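Local coordinates for protein DNA primase (Aquifex aeolicus, PDB 2AU3) that probably acts as the replicative primase, an RNA polymerase that makes short RNA primers on single-stranded DNA for DNA polymerase to extend, at residues L351-I356 against E369-L374. Numbering follows the deposited sequence.
Sequences LFETLI and EFRYYL
The carbonyl oxygen of Ile356, a residue whose CG1 lies 3.8 Å from CE1 of Phe370, is gripped by two side chains of helix 380-394: it takes hydrogen bonds from the hydroxyl of Tyr394 and from NZ of Lys393. Across the interface the side chains are mostly apolar or aromatic, and Phe352 does much of the work. With CG beside its backbone N (chi1 -70°), its ring leans toward the start of its own helix and pushes edge-on into the backbone of the other, with Phe370 O, Tyr373 C and Leu374 N near the ring plane. CE1 reaches CB of Tyr373 at 3.5 Å and CD1 of Leu374 at 3.6 Å. The edge of the Phe352 ring is turned toward the face of Phe370 in an offset edge-to-face pair, CD1 touching CE1 near the rim, with centroids 5.6 Å apart and planes at 87°. The two segments run nearly antiparallel (160°, axes 10.5 Å apart) as arms of a helical hairpin in the DnaG helical domain. Helix 380-394 packs along one side, stacking Phe390 on Phe370 and setting Leu386 against both Phe352 and Leu374. Toward the Toprim domain, Ile308 of helix 298-313 touches Leu351 and Tyr373. Between those last two, CD2 of Leu351 sits over one face of the tyrosine ring as a CH-pi contact, 4.2 Å from the centroid, while the same methyl lies above a face of Phe352. The other face of Tyr373 has CD2 of Tyr372 above it. With an alanine at Phe352, Phe370 and the methyl of Leu374 would probably lose their aromatic partner, opening a gap between the helices. Farther along, Leu355 splits its methyls: CD1 meets the edge of Tyr373 at CD2, 3.9 Å away, and CD2 lies against OE1 of Glu369.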
ATOM      1  N   LEU A 351       2.551  22.131  12.254  1.00 22.94           N
ATOM      2  CA  LEU A 351       3.934  22.238  12.730  1.00 21.97           C
ATOM      3  C   LEU A 351       4.330  23.670  13.212  1.00 21.40           C
ATOM      4  O   LEU A 351       4.716  23.869  14.362  1.00 20.74           O
ATOM      5  CB  LEU A 351       4.895  21.788  11.618  1.00 21.11           C
ATOM      6  CG  LEU A 351       6.390  21.849  11.947  1.00 23.11           C
ATOM      7  CD1 LEU A 351       6.707  20.798  13.010  1.00 20.60           C
ATOM      8  CD2 LEU A 351       7.235  21.633  10.680  1.00 16.91           C
ATOM      9  N   PHE A 352       4.255  24.648  12.323  1.00 21.91           N
ATOM     10  CA  PHE A 352       4.805  25.979  12.626  1.00 22.89           C
ATOM     11  C   PHE A 352       3.921  26.742  13.607  1.00 23.91           C
ATOM     12  O   PHE A 352       4.417  27.468  14.470  1.00 24.22           O
ATOM     13  CB  PHE A 352       5.023  26.785  11.345  1.00 22.20           C
ATOM     14  CG  PHE A 352       6.154  26.260  10.501  1.00 21.63           C
ATOM     15  CD1 PHE A 352       7.469  26.437  10.901  1.00 19.90           C
ATOM     16  CD2 PHE A 352       5.894  25.552   9.315  1.00 21.53           C
ATOM     17  CE1 PHE A 352       8.540  25.919  10.117  1.00 21.70           C
ATOM     18  CE2 PHE A 352       6.960  25.045   8.516  1.00 20.60           C
ATOM     19  CZ  PHE A 352       8.272  25.230   8.925  1.00 20.80           C
ATOM     20  N   GLU A 353       2.614  26.535  13.486  1.00 24.72           N
ATOM     21  CA  GLU A 353       1.666  27.133  14.395  1.00 26.08           C
ATOM     22  C   GLU A 353       1.906  26.585  15.794  1.00 25.65           C
ATOM     23  O   GLU A 353       1.925  27.345  16.766  1.00 25.61           O
ATOM     24  CB  GLU A 353       0.259  26.875  13.885  1.00 26.88           C
ATOM     25  CG  GLU A 353      -0.870  27.036  14.881  1.00 31.77           C
ATOM     26  CD  GLU A 353      -2.208  26.738  14.219  1.00 37.97           C
ATOM     27  OE1 GLU A 353      -2.320  26.989  12.988  1.00 41.14           O
ATOM     28  OE2 GLU A 353      -3.124  26.208  14.901  1.00 40.83           O
ATOM     29  N   THR A 354       2.187  25.283  15.889  1.00 24.51           N
ATOM     30  CA  THR A 354       2.541  24.660  17.168  1.00 24.64           C
ATOM     31  C   THR A 354       3.905  25.125  17.744  1.00 24.49           C
ATOM     32  O   THR A 354       4.022  25.376  18.948  1.00 25.23           O
ATOM     33  CB  THR A 354       2.458  23.112  17.062  1.00 24.65           C
ATOM     34  OG1 THR A 354       1.163  22.747  16.578  1.00 24.07           O
ATOM     35  CG2 THR A 354       2.509  22.458  18.443  1.00 25.27           C
ATOM     36  N   LEU A 355       4.929  25.245  16.901  1.00 24.40           N
ATOM     37  CA  LEU A 355       6.188  25.867  17.347  1.00 25.09           C
ATOM     38  C   LEU A 355       5.970  27.284  17.881  1.00 25.22           C
ATOM     39  O   LEU A 355       6.431  27.614  18.961  1.00 25.18           O
ATOM     40  CB  LEU A 355       7.228  25.907  16.228  1.00 24.29           C
ATOM     41  CG  LEU A 355       7.924  24.556  16.059  1.00 25.67           C
ATOM     42  CD1 LEU A 355       8.569  24.486  14.686  1.00 24.34           C
ATOM     43  CD2 LEU A 355       8.971  24.319  17.163  1.00 27.52           C
ATOM     44  N   ILE A 356       5.259  28.104  17.122  1.00 26.32           N
ATOM     45  CA  ILE A 356       4.946  29.470  17.548  1.00 28.34           C
ATOM     46  C   ILE A 356       4.206  29.473  18.888  1.00 29.29           C
ATOM     47  O   ILE A 356       4.509  30.287  19.757  1.00 30.43           O
ATOM     48  CB  ILE A 356       4.160  30.238  16.441  1.00 27.64           C
ATOM     49  CG1 ILE A 356       5.084  30.525  15.253  1.00 29.19           C
ATOM     50  CG2 ILE A 356       3.567  31.536  16.977  1.00 29.91           C
ATOM     51  CD1 ILE A 356       4.373  30.839  13.923  1.00 29.20           C
ATOM     52  N   GLU A 369      14.673  24.804  16.248  1.00 25.21           N
ATOM     53  CA  GLU A 369      13.807  23.907  15.488  1.00 25.52           C
ATOM     54  C   GLU A 369      13.066  24.693  14.432  1.00 23.32           C
ATOM     55  O   GLU A 369      13.081  24.335  13.268  1.00 21.58           O
ATOM     56  CB  GLU A 369      12.792  23.227  16.411  1.00 26.04           C
ATOM     57  CG  GLU A 369      13.264  21.917  17.020  1.00 32.00           C
ATOM     58  CD  GLU A 369      12.100  20.986  17.365  1.00 38.05           C
ATOM     59  OE1 GLU A 369      11.184  21.428  18.112  1.00 40.46           O
ATOM     60  OE2 GLU A 369      12.107  19.821  16.894  1.00 38.01           O
ATOM     61  N   PHE A 370      12.439  25.778  14.860  1.00 22.42           N
ATOM     62  CA  PHE A 370      11.689  26.656  13.963  1.00 22.33           C
ATOM     63  C   PHE A 370      12.521  27.114  12.763  1.00 22.34           C
ATOM     64  O   PHE A 370      12.086  26.977  11.606  1.00 22.55           O
ATOM     65  CB  PHE A 370      11.175  27.865  14.726  1.00 20.82           C
ATOM     66  CG  PHE A 370      10.248  28.745  13.925  1.00 22.79           C
ATOM     67  CD1 PHE A 370       8.891  28.468  13.861  1.00 22.64           C
ATOM     68  CD2 PHE A 370      10.727  29.875  13.273  1.00 24.44           C
ATOM     69  CE1 PHE A 370       8.029  29.301  13.131  1.00 23.22           C
ATOM     70  CE2 PHE A 370       9.871  30.697  12.545  1.00 23.01           C
ATOM     71  CZ  PHE A 370       8.533  30.400  12.468  1.00 22.72           C
ATOM     72  N   ARG A 371      13.708  27.643  13.030  1.00 21.65           N
ATOM     73  CA  ARG A 371      14.549  28.139  11.952  1.00 22.08           C
ATOM     74  C   ARG A 371      15.046  26.990  11.082  1.00 21.20           C
ATOM     75  O   ARG A 371      15.149  27.137   9.886  1.00 20.94           O
ATOM     76  CB  ARG A 371      15.691  29.012  12.485  1.00 22.87           C
ATOM     77  CG  ARG A 371      17.054  28.371  12.475  1.00 26.87           C
ATOM     78  CD  ARG A 371      18.118  29.104  13.338  1.00 33.63           C
ATOM     79  NE  ARG A 371      18.907  30.042  12.545  1.00 39.65           N
ATOM     80  CZ  ARG A 371      20.113  30.490  12.876  1.00 41.81           C
ATOM     81  NH1 ARG A 371      20.695  30.103  14.010  1.00 43.58           N
ATOM     82  NH2 ARG A 371      20.735  31.347  12.076  1.00 45.06           N
ATOM     83  N   TYR A 372      15.321  25.838  11.686  1.00 21.00           N
ATOM     84  CA  TYR A 372      15.652  24.636  10.913  1.00 19.89           C
ATOM     85  C   TYR A 372      14.495  24.197   9.983  1.00 19.40           C
ATOM     86  O   TYR A 372      14.699  24.001   8.799  1.00 19.91           O
ATOM     87  CB  TYR A 372      16.071  23.519  11.855  1.00 19.03           C
ATOM     88  CG  TYR A 372      16.223  22.158  11.227  1.00 20.76           C
ATOM     89  CD1 TYR A 372      17.390  21.804  10.544  1.00 21.99           C
ATOM     90  CD2 TYR A 372      15.226  21.206  11.359  1.00 20.23           C
ATOM     91  CE1 TYR A 372      17.539  20.546   9.979  1.00 23.39           C
ATOM     92  CE2 TYR A 372      15.370  19.941  10.814  1.00 23.64           C
ATOM     93  CZ  TYR A 372      16.516  19.620  10.114  1.00 22.70           C
ATOM     94  OH  TYR A 372      16.643  18.370   9.571  1.00 23.10           O
ATOM     95  N   TYR A 373      13.290  24.026  10.512  1.00 19.01           N
ATOM     96  CA  TYR A 373      12.171  23.612   9.644  1.00 20.00           C
ATOM     97  C   TYR A 373      11.855  24.641   8.580  1.00 19.52           C
ATOM     98  O   TYR A 373      11.530  24.300   7.442  1.00 18.26           O
ATOM     99  CB  TYR A 373      10.911  23.311  10.450  1.00 19.54           C
ATOM    100  CG  TYR A 373      11.012  22.044  11.214  1.00 20.91           C
ATOM    101  CD1 TYR A 373      11.478  20.892  10.606  1.00 22.40           C
ATOM    102  CD2 TYR A 373      10.701  22.011  12.576  1.00 22.31           C
ATOM    103  CE1 TYR A 373      11.622  19.713  11.320  1.00 25.44           C
ATOM    104  CE2 TYR A 373      10.820  20.845  13.303  1.00 25.11           C
ATOM    105  CZ  TYR A 373      11.275  19.693  12.669  1.00 26.46           C
ATOM    106  OH  TYR A 373      11.409  18.521  13.372  1.00 28.72           O
ATOM    107  N   LEU A 374      11.927  25.907   8.969  1.00 20.22           N
ATOM    108  CA  LEU A 374      11.721  27.015   8.038  1.00 22.44           C
ATOM    109  C   LEU A 374      12.549  26.916   6.772  1.00 22.88           C
ATOM    110  O   LEU A 374      12.098  27.373   5.707  1.00 23.68           O
ATOM    111  CB  LEU A 374      12.009  28.345   8.726  1.00 22.84           C
ATOM    112  CG  LEU A 374      11.027  29.470   8.391  1.00 26.11           C
ATOM    113  CD1 LEU A 374       9.619  29.054   8.688  1.00 23.94           C
ATOM    114  CD2 LEU A 374      11.388  30.779   9.101  1.00 25.88           C
TER